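Local coordinates for mannosephosphate isomerase, putative (Archaeoglobus fulgidus, PDB 1ZX5), which probably interconverts D-mannose 6-phosphate and D-fructose 6-phosphate as a zinc-dependent type 1 mannose-6-phosphate isomerase, at residues A[5-10]-A[263-268]; A[249-254]-A[274-279]; A[158-163]-A[213-218]. All coordinates share one frame; numbering follows the deposited sequence.

Interaction 1 of 3, residues A[5-10]-A[263-268]; sequences PSFIFQ and GKETAD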
loop_
_atom_site.group_PDB
_atom_site.type_symbol
_atom_site.label_atom_id
_atom_site.label_comp_id
_atom_site.label_asym_id
_atom_site.label_seq_id
_atom_site.Cartn_x
_atom_site.Cartn_y
_atom_site.Cartn_z
ATOM N N PRO A 5 0.905 0.184 23.907
ATOM C CA PRO A 5 0.583 -1.242 23.920
ATOM C C PRO A 5 1.163 -1.926 22.688
ATOM O O PRO A 5 1.668 -1.249 21.792
ATOM C CB PRO A 5 -0.947 -1.255 23.874
ATOM C CG PRO A 5 -1.313 0.023 23.220
ATOM C CD PRO A 5 -0.280 1.018 23.634
ATOM N N SER A 6 1.104 -3.253 22.658
ATOM C CA SER A 6 1.588 -4.030 21.524
ATOM C C SER A 6 0.759 -3.831 20.254
ATOM O O SER A 6 1.297 -3.866 19.151
ATOM C CB SER A 6 1.612 -5.518 21.871
ATOM O OG SER A 6 2.726 -5.836 22.668
ATOM N N PHE A 7 -0.548 -3.645 20.419
ATOM C CA PHE A 7 -1.478 -3.666 19.311
ATOM C C PHE A 7 -2.391 -2.446 19.324
ATOM O O PHE A 7 -3.190 -2.261 20.248
ATOM C CB PHE A 7 -2.306 -4.961 19.328
ATOM C CG PHE A 7 -1.484 -6.211 19.545
ATOM C CD1 PHE A 7 -0.501 -6.589 18.629
ATOM C CD2 PHE A 7 -1.691 -7.001 20.667
ATOM C CE1 PHE A 7 0.265 -7.739 18.837
ATOM C CE2 PHE A 7 -0.935 -8.151 20.880
ATOM C CZ PHE A 7 0.043 -8.520 19.956
ATOM N N ILE A 8 -2.251 -1.619 18.291
ATOM C CA ILE A 8 -3.025 -0.401 18.147
ATOM C C ILE A 8 -3.976 -0.576 16.967
ATOM O O ILE A 8 -3.572 -1.019 15.893
ATOM C CB ILE A 8 -2.107 0.839 17.989
ATOM C CG1 ILE A 8 -1.275 1.035 19.272
ATOM C CG2 ILE A 8 -2.924 2.108 17.624
ATOM C CD1 ILE A 8 -0.111 2.029 19.140
ATOM N N PHE A 9 -5.243 -0.251 17.194
ATOM C CA PHE A 9 -6.290 -0.453 16.203
ATOM C C PHE A 9 -6.808 0.891 15.702
ATOM O O PHE A 9 -6.663 1.897 16.392
ATOM C CB PHE A 9 -7.403 -1.315 16.813
ATOM C CG PHE A 9 -6.943 -2.705 17.146
ATOM C CD1 PHE A 9 -6.910 -3.690 16.165
ATOM C CD2 PHE A 9 -6.480 -3.015 18.428
ATOM C CE1 PHE A 9 -6.456 -4.969 16.455
ATOM C CE2 PHE A 9 -6.016 -4.295 18.724
ATOM C CZ PHE A 9 -6.002 -5.273 17.736
ATOM N N GLN A 10 -7.381 0.919 14.501
ATOM C CA GLN A 10 -8.091 2.125 14.048
ATOM C C GLN A 10 -9.392 2.243 14.804
ATOM O O GLN A 10 -10.093 1.250 14.969
ATOM C CB GLN A 10 -8.392 2.101 12.544
ATOM C CG GLN A 10 -7.171 2.308 11.697
ATOM C CD GLN A 10 -7.478 2.754 10.282
ATOM O OE1 GLN A 10 -8.514 2.428 9.696
ATOM N NE2 GLN A 10 -6.558 3.478 9.717
ATOM N N GLY A 263 0.768 -10.279 23.053
ATOM C CA GLY A 263 2.000 -9.524 23.216
ATOM C C GLY A 263 2.066 -9.061 24.656
ATOM O O GLY A 263 1.997 -9.867 25.583
ATOM N N LYS A 264 2.183 -7.759 24.868
ATOM C CA LYS A 264 2.133 -7.249 26.232
ATOM C C LYS A 264 0.702 -7.373 26.771
ATOM O O LYS A 264 0.498 -7.586 27.960
ATOM C CB LYS A 264 2.665 -5.822 26.289
ATOM C CG LYS A 264 4.163 -5.769 25.994
ATOM C CD LYS A 264 4.760 -4.388 26.192
ATOM C CE LYS A 264 4.176 -3.393 25.219
ATOM N NZ LYS A 264 4.795 -2.046 25.434
ATOM N N GLU A 265 -0.275 -7.271 25.867
ATOM C CA GLU A 265 -1.667 -7.557 26.177
ATOM C C GLU A 265 -2.214 -8.505 25.103
ATOM O O GLU A 265 -1.519 -8.821 24.141
ATOM C CB GLU A 265 -2.473 -6.249 26.276
ATOM C CG GLU A 265 -2.857 -5.587 24.938
ATOM C CD GLU A 265 -1.690 -4.928 24.164
ATOM O OE1 GLU A 265 -0.574 -4.754 24.716
ATOM O OE2 GLU A 265 -1.910 -4.569 22.978
ATOM N N THR A 266 -3.447 -8.968 25.277
ATOM C CA THR A 266 -4.078 -9.887 24.340
ATOM C C THR A 266 -5.127 -9.107 23.556
ATOM O O THR A 266 -5.808 -8.235 24.101
ATOM C CB THR A 266 -4.676 -11.117 25.091
ATOM O OG1 THR A 266 -3.619 -11.813 25.765
ATOM C CG2 THR A 266 -5.360 -12.104 24.151
ATOM N N ALA A 267 -5.221 -9.387 22.266
ATOM C CA ALA A 267 -6.176 -8.721 21.392
ATOM C C ALA A 267 -6.589 -9.714 20.320
ATOM O O ALA A 267 -6.158 -10.861 20.332
ATOM C CB ALA A 267 -5.553 -7.484 20.760
ATOM N N ASP A 268 -7.438 -9.294 19.399
ATOM C CA ASP A 268 -7.698 -10.143 18.244
ATOM C C ASP A 268 -7.786 -9.330 16.962
ATOM O O ASP A 268 -7.804 -8.100 16.998
ATOM C CB ASP A 268 -8.911 -11.065 18.466
ATOM C CG ASP A 268 -10.236 -10.310 18.575
ATOM O OD1 ASP A 268 -10.266 -9.072 18.502
ATOM O OD2 ASP A 268 -11.272 -10.987 18.737
HETATM O O HOH W 1 4.636 -1.864 22.318
HETATM O O HOH W 2 -4.274 -4.014 22.324
#
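Glu265 grips two successive backbone N-H groups of the N-terminal segment with its carboxylate. Ser6 N gives its hydrogen to OE1 of Glu265 at 3.1 Å, and Phe7 N reaches OE2 of the same carboxylate at 3.0 Å, the latter along a more bent path (140° at the hydrogen). Both oxygens use their syn lone pairs, and a bend in the glutamate chain at chi2 (-72°) turns the group back toward 5-10. With an alanine here, the N-H groups of Ser6 and Phe7 would probably lose their shared acceptor and the bend at 5-7 its main polar tie to 263-268. A third bond runs the other way: Lys264 N donates to Ser6 OG at 3.0 Å, almost straight at 174°, and that hydroxyl is also hydrogen-bonded to Thr281. Waters add two bridges, one between Phe7 O and Glu265 OE2, the other between Lys264 NZ and, weakly, Pro5 O; the ammonium group has a further partner in Leu4 O.

The apolar contacts gather on Ala267. Its CB lies 3.9 Å from CD2 of Phe7 and meets the edge of the Phe9 ring, 3.8 Å from CZ. CE2 of Phe7 comes within 3.5 Å of Gly263 N, which approaches the ring at its edge, while Ser6 CB sits over the centre of one ring face. Phe7 also makes an edge-to-face pair with Phe284, and it packs on Cys275 and Val277 of strand 274-277.

Residues 263-265 form the turn of a beta hairpin between strands 259-262 and 266-269, closed by the bond from Gly263 N to Glu265 O. The N-terminal chain thus docks against a hairpin of the C-terminal cupin domain.

Interaction 2 of 3, residues A[249-254]-A[274-279]; sequences MNILYA and SCLVPA. With EDO (1,2-ethanediol), chain C.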
loop_
_atom_site.group_PDB
_atom_site.type_symbol
_atom_site.label_atom_id
_atom_site.label_comp_id
_atom_site.label_asym_id
_atom_site.label_seq_id
_atom_site.Cartn_x
_atom_site.Cartn_y
_atom_site.Cartn_z
HETATM N N MSE A 249 8.770 -0.382 13.516
HETATM C CA MSE A 249 7.319 -0.366 13.356
HETATM C C MSE A 249 6.847 -1.447 12.371
HETATM O O MSE A 249 7.432 -1.612 11.285
HETATM C CB MSE A 249 6.871 1.001 12.855
HETATM C CG MSE A 249 5.405 1.308 13.063
HETATM SE SE MSE A 249 4.880 2.981 12.098
HETATM C CE MSE A 249 4.854 2.256 10.247
ATOM N N ASN A 250 5.810 -2.183 12.771
ATOM C CA ASN A 250 5.128 -3.130 11.901
ATOM C C ASN A 250 3.638 -2.767 11.806
ATOM O O ASN A 250 3.076 -2.128 12.713
ATOM C CB ASN A 250 5.260 -4.573 12.415
ATOM C CG ASN A 250 6.657 -5.177 12.206
ATOM O OD1 ASN A 250 7.685 -4.494 12.241
ATOM N ND2 ASN A 250 6.691 -6.472 12.017
ATOM N N ILE A 251 3.015 -3.180 10.705
ATOM C CA ILE A 251 1.565 -3.171 10.563
ATOM C C ILE A 251 1.181 -4.575 10.113
ATOM O O ILE A 251 1.826 -5.154 9.245
ATOM C CB ILE A 251 1.060 -2.073 9.558
ATOM C CG1 ILE A 251 1.204 -0.667 10.174
ATOM C CG2 ILE A 251 -0.408 -2.320 9.136
ATOM C CD1 ILE A 251 0.998 0.501 9.193
ATOM N N LEU A 252 0.144 -5.127 10.726
ATOM C CA LEU A 252 -0.360 -6.449 10.374
ATOM C C LEU A 252 -1.687 -6.285 9.665
ATOM O O LEU A 252 -2.535 -5.515 10.112
ATOM C CB LEU A 252 -0.588 -7.298 11.641
ATOM C CG LEU A 252 0.565 -7.462 12.627
ATOM C CD1 LEU A 252 0.070 -8.182 13.898
ATOM C CD2 LEU A 252 1.754 -8.210 11.990
ATOM N N TYR A 253 -1.883 -7.014 8.572
ATOM C CA TYR A 253 -3.187 -7.035 7.922
ATOM C C TYR A 253 -3.696 -8.469 7.875
ATOM O O TYR A 253 -3.001 -9.361 7.382
ATOM C CB TYR A 253 -3.136 -6.421 6.511
ATOM C CG TYR A 253 -4.441 -6.632 5.769
ATOM C CD1 TYR A 253 -5.574 -5.865 6.081
ATOM C CD2 TYR A 253 -4.557 -7.619 4.793
ATOM C CE1 TYR A 253 -6.796 -6.081 5.439
ATOM C CE2 TYR A 253 -5.759 -7.839 4.134
ATOM C CZ TYR A 253 -6.872 -7.076 4.463
ATOM O OH TYR A 253 -8.065 -7.309 3.821
ATOM N N ALA A 254 -4.913 -8.691 8.369
ATOM C CA ALA A 254 -5.511 -10.033 8.367
ATOM C C ALA A 254 -6.155 -10.323 7.013
ATOM O O ALA A 254 -7.236 -9.831 6.718
ATOM C CB ALA A 254 -6.542 -10.173 9.512
ATOM N N SER A 274 -6.569 -4.259 10.179
ATOM C CA SER A 274 -5.152 -4.087 10.398
ATOM C C SER A 274 -4.870 -3.711 11.832
ATOM O O SER A 274 -5.720 -3.169 12.549
ATOM C CB SER A 274 -4.586 -2.969 9.515
ATOM O OG SER A 274 -4.747 -3.295 8.161
ATOM N N CYS A 275 -3.613 -3.909 12.188
ATOM C CA CYS A 275 -3.152 -3.684 13.511
ATOM C C CYS A 275 -1.770 -3.022 13.407
ATOM O O CYS A 275 -0.928 -3.460 12.627
ATOM C CB CYS A 275 -3.073 -5.080 14.134
ATOM S SG CYS A 275 -2.385 -5.133 15.621
ATOM N N LEU A 276 -1.548 -1.965 14.185
ATOM C CA LEU A 276 -0.260 -1.278 14.243
ATOM C C LEU A 276 0.534 -1.748 15.474
ATOM O O LEU A 276 0.050 -1.667 16.609
ATOM C CB LEU A 276 -0.471 0.246 14.279
ATOM C CG LEU A 276 0.719 1.183 14.555
ATOM C CD1 LEU A 276 1.670 1.241 13.378
ATOM C CD2 LEU A 276 0.214 2.608 14.873
ATOM N N VAL A 277 1.747 -2.245 15.235
ATOM C CA VAL A 277 2.602 -2.758 16.290
ATOM C C VAL A 277 3.816 -1.838 16.429
ATOM O O VAL A 277 4.652 -1.781 15.524
ATOM C CB VAL A 277 3.075 -4.207 15.992
ATOM C CG1 VAL A 277 3.869 -4.780 17.185
ATOM C CG2 VAL A 277 1.878 -5.117 15.596
ATOM N N PRO A 278 3.908 -1.100 17.550
ATOM C CA PRO A 278 5.089 -0.257 17.786
ATOM C C PRO A 278 6.379 -1.075 17.913
ATOM O O PRO A 278 6.343 -2.224 18.365
ATOM C CB PRO A 278 4.769 0.460 19.112
ATOM C CG PRO A 278 3.270 0.350 19.271
ATOM C CD PRO A 278 2.923 -0.988 18.643
ATOM N N ALA A 279 7.499 -0.474 17.508
ATOM C CA ALA A 279 8.836 -1.079 17.637
ATOM C C ALA A 279 9.194 -1.520 19.048
ATOM O O ALA A 279 10.026 -2.412 19.225
ATOM C CB ALA A 279 9.892 -0.129 17.127
HETATM C C1 EDO C . -8.683 -11.299 0.942
HETATM O O1 EDO C . -10.002 -11.013 0.432
HETATM C C2 EDO C . -8.073 -10.030 1.551
HETATM O O2 EDO C . -8.528 -9.846 2.893
#
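Asn250 and Leu252 pair with Val277 and Cys275 as hydrogen-bonded antiparallel partners, while Ile251-Leu276 and Tyr253-Ser274 form the alternating non-hydrogen-bonded pairs. The strand axes approach to 4.5 Å and run 161° apart. Four backbone bonds join them; the one from Leu252 N to Cys275 O is 2.7 Å long, and in the bond from Val277 N to Asn250 O the donor is tilted 33° from the carbonyl plane. Just past the last bonded pair, Ser274 CA makes a CA-H...O contact to Leu252 O, 3.0 Å between CA and O.

On one face, Leu276 CD1 nestles among its neighbours, 3.7 Å from CG of Met249 (a selenomethionine) and 3.8 Å from CG1 of Ile251. With CG anti to the backbone N (chi1 171°), Leu276 sends this methyl across toward strand 250-254. Helix 61-73 packs against the same side chain. Further along this face, Ser274 OG lies in the plane of the Tyr253 ring, 3.4 Å from CD1, and is hydrogen-bonded to Glu41. Tyr253 OH donates to O2 of an ethanediol at 2.7 Å, which Trp24 and Ala255 also hold. The opposite face carries Leu252 CD1 against Val277 CG2, 3.9 Å apart.

Strand 274-277 ends its five-stranded antiparallel sheet, and the intervening hairpin 259-269 belongs to a second sheet, as in the beta barrel of the cupin fold.

Interaction 3 of 3, residues A[158-163]-A[213-218]; sequences NTFETT and VEEFEV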
loop_
_atom_site.group_PDB
_atom_site.type_symbol
_atom_site.label_atom_id
_atom_site.label_comp_id
_atom_site.label_asym_id
_atom_site.label_seq_id
_atom_site.Cartn_x
_atom_site.Cartn_y
_atom_site.Cartn_z
ATOM N N ASN A 158 2.956 -4.306 -19.974
ATOM C CA ASN A 158 2.985 -5.719 -19.571
ATOM C C ASN A 158 1.691 -6.023 -18.830
ATOM O O ASN A 158 1.317 -5.296 -17.908
ATOM C CB ASN A 158 4.173 -6.049 -18.665
ATOM C CG ASN A 158 5.518 -5.713 -19.295
ATOM O OD1 ASN A 158 6.334 -5.000 -18.692
ATOM N ND2 ASN A 158 5.765 -6.230 -20.497
ATOM N N THR A 159 1.003 -7.072 -19.268
ATOM C CA THR A 159 -0.255 -7.504 -18.680
ATOM C C THR A 159 -0.012 -8.755 -17.843
ATOM O O THR A 159 0.588 -9.713 -18.308
ATOM C CB THR A 159 -1.307 -7.774 -19.772
ATOM O OG1 THR A 159 -1.457 -6.590 -20.555
ATOM C CG2 THR A 159 -2.677 -8.165 -19.165
ATOM N N PHE A 160 -0.462 -8.721 -16.596
ATOM C CA PHE A 160 -0.275 -9.841 -15.702
ATOM C C PHE A 160 -1.617 -10.347 -15.252
ATOM O O PHE A 160 -2.387 -9.616 -14.632
ATOM C CB PHE A 160 0.546 -9.419 -14.494
ATOM C CG PHE A 160 1.903 -8.902 -14.848
ATOM C CD1 PHE A 160 2.976 -9.787 -15.010
ATOM C CD2 PHE A 160 2.117 -7.536 -15.031
ATOM C CE1 PHE A 160 4.241 -9.307 -15.337
ATOM C CE2 PHE A 160 3.371 -7.054 -15.355
ATOM C CZ PHE A 160 4.439 -7.942 -15.509
ATOM N N GLU A 161 -1.906 -11.596 -15.587
ATOM C CA GLU A 161 -3.075 -12.272 -15.046
ATOM C C GLU A 161 -2.653 -12.842 -13.714
ATOM O O GLU A 161 -1.831 -13.739 -13.657
ATOM C CB GLU A 161 -3.576 -13.353 -16.015
ATOM C CG GLU A 161 -4.580 -12.761 -16.997
ATOM C CD GLU A 161 -4.506 -13.342 -18.384
ATOM O OE1 GLU A 161 -4.593 -14.591 -18.533
ATOM O OE2 GLU A 161 -4.392 -12.534 -19.338
ATOM N N THR A 162 -3.200 -12.288 -12.640
ATOM C CA THR A 162 -2.724 -12.599 -11.301
ATOM C C THR A 162 -3.390 -13.830 -10.696
ATOM O O THR A 162 -4.429 -14.294 -11.173
ATOM C CB THR A 162 -2.904 -11.390 -10.359
ATOM O OG1 THR A 162 -4.301 -11.144 -10.141
ATOM C CG2 THR A 162 -2.256 -10.134 -10.954
ATOM N N THR A 163 -2.746 -14.370 -9.663
ATOM C CA THR A 163 -3.367 -15.292 -8.714
ATOM C C THR A 163 -3.161 -14.653 -7.348
ATOM O O THR A 163 -2.272 -13.804 -7.207
ATOM C CB THR A 163 -2.725 -16.710 -8.747
ATOM O OG1 THR A 163 -1.314 -16.605 -8.521
ATOM C CG2 THR A 163 -2.986 -17.410 -10.094
ATOM N N VAL A 213 10.120 -2.446 -20.294
ATOM C CA VAL A 213 10.431 -2.983 -18.977
ATOM C C VAL A 213 10.178 -4.484 -19.026
ATOM O O VAL A 213 9.119 -4.930 -19.476
ATOM C CB VAL A 213 9.601 -2.276 -17.868
ATOM C CG1 VAL A 213 9.707 -3.000 -16.544
ATOM C CG2 VAL A 213 10.066 -0.837 -17.711
ATOM N N GLU A 214 11.172 -5.259 -18.602
ATOM C CA GLU A 214 11.024 -6.712 -18.514
ATOM C C GLU A 214 10.128 -7.081 -17.336
ATOM O O GLU A 214 10.116 -6.383 -16.321
ATOM C CB GLU A 214 12.386 -7.392 -18.362
ATOM C CG GLU A 214 13.401 -7.102 -19.480
ATOM C CD GLU A 214 12.963 -7.616 -20.843
ATOM O OE1 GLU A 214 12.234 -8.626 -20.905
ATOM O OE2 GLU A 214 13.360 -7.010 -21.863
ATOM N N GLU A 215 9.385 -8.174 -17.473
ATOM C CA GLU A 215 8.476 -8.629 -16.416
ATOM C C GLU A 215 9.157 -8.828 -15.064
ATOM O O GLU A 215 8.594 -8.452 -14.037
ATOM C CB GLU A 215 7.715 -9.884 -16.841
ATOM C CG GLU A 215 6.773 -9.614 -18.014
ATOM C CD GLU A 215 5.908 -10.811 -18.403
ATOM O OE1 GLU A 215 5.949 -11.855 -17.700
ATOM O OE2 GLU A 215 5.186 -10.697 -19.425
ATOM N N PHE A 216 10.371 -9.388 -15.069
ATOM C CA PHE A 216 11.114 -9.633 -13.821
ATOM C C PHE A 216 11.443 -8.339 -13.061
ATOM O O PHE A 216 11.710 -8.372 -11.858
ATOM C CB PHE A 216 12.382 -10.495 -14.055
ATOM C CG PHE A 216 13.530 -9.746 -14.702
ATOM C CD1 PHE A 216 14.345 -8.892 -13.949
ATOM C CD2 PHE A 216 13.798 -9.896 -16.062
ATOM C CE1 PHE A 216 15.406 -8.187 -14.551
ATOM C CE2 PHE A 216 14.863 -9.201 -16.674
ATOM C CZ PHE A 216 15.663 -8.344 -15.917
ATOM N N GLU A 217 11.409 -7.205 -13.762
ATOM C CA GLU A 217 11.687 -5.915 -13.140
ATOM C C GLU A 217 10.513 -5.379 -12.316
ATOM O O GLU A 217 10.706 -4.501 -11.481
ATOM C CB GLU A 217 12.089 -4.868 -14.188
ATOM C CG GLU A 217 13.288 -5.232 -15.063
ATOM C CD GLU A 217 13.533 -4.191 -16.156
ATOM O OE1 GLU A 217 13.707 -2.998 -15.821
ATOM O OE2 GLU A 217 13.543 -4.549 -17.353
ATOM N N VAL A 218 9.300 -5.879 -12.555
ATOM C CA VAL A 218 8.127 -5.410 -11.803
ATOM C C VAL A 218 7.499 -6.472 -10.884
ATOM O O VAL A 218 6.845 -6.131 -9.909
ATOM C CB VAL A 218 7.045 -4.748 -12.719
ATOM C CG1 VAL A 218 7.635 -3.551 -13.465
ATOM C CG2 VAL A 218 6.470 -5.743 -13.709
#
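Asn158 and Glu215 bring the two segments nearest, CA to CA 7.0 Å, where strand 158-161 faces a short turn with helical backbone angles at 215-217. The strand is an outer one of a three-stranded antiparallel sheet, with 128-131 and 176-179, in this probable type 1 mannose-6-phosphate isomerase, a cupin-clan protein. The loop that holds the turn, between helix 201-207 and strand 224-226, packs over one face of the sheet, the face carrying Asn158 and Phe160. No clear hydrogen bond crosses the contact.

Phe160 makes the apolar part of the contact, with Glu215 and Val218. With CG anti to the carbonyl carbon (chi1 -60°), its ring reaches out from the strand so that CE1 and CZ enter the angle between these two. The aliphatic part of Glu215 runs antiparallel past the ring, with CG 3.7 Å from CE1 of Phe160, and the carboxylate plane stands 65° from the ring plane. Glu215 thus offers carbon rather than charge here; its OE1 makes a long, weak ion pair with Lys219. Val218 meets the ring too, its CG2 3.5 Å from CZ of Phe160, and it also packs on Ala131 of the neighbouring strand. The ring makes an edge-to-face pair with Phe168 as well, which links it to the adjoining sheet.

Asn158 lies alongside the start of the turn, its CG 4.3 Å from CG of Glu215 and 3.7 Å from Val213 O. The backbone of Val213 is hydrogen-bonded to that of Phe133.

Two bonds shape the turn itself, from Glu217 N to Glu214 O and from Val218 N to Glu215 O at 3.1 Å. Glu217 folds back as well: its OE2 accepts the hydrogen of Glu214 N, 2.8 Å between N and OE2, the donor standing 56° out of the carboxylate plane.

From the N terminus, residues 5-10 wait until 263-268 to close interaction 1, a loop of 252 residues that takes in nearly the whole chain. Nested inside it, interaction 3 joins 158-163 to 213-218, on the other side of the chain's centre, about 37 Å from interaction 1 between centres. Interaction 2 follows in series: 249-254 opens before the hairpin of interaction 1 and 274-279 closes after it, so these two cross. They also touch, Ile8 O lying 2.8 Å from Leu276 N, probably as a hydrogen bond. The N-terminal segment thus joins both sheets of the C-terminal cupin domain, while interaction 3 ties a face of the 128-131/157-161/176-179 sheet to the loop between helix 201-207 and strand 224-226.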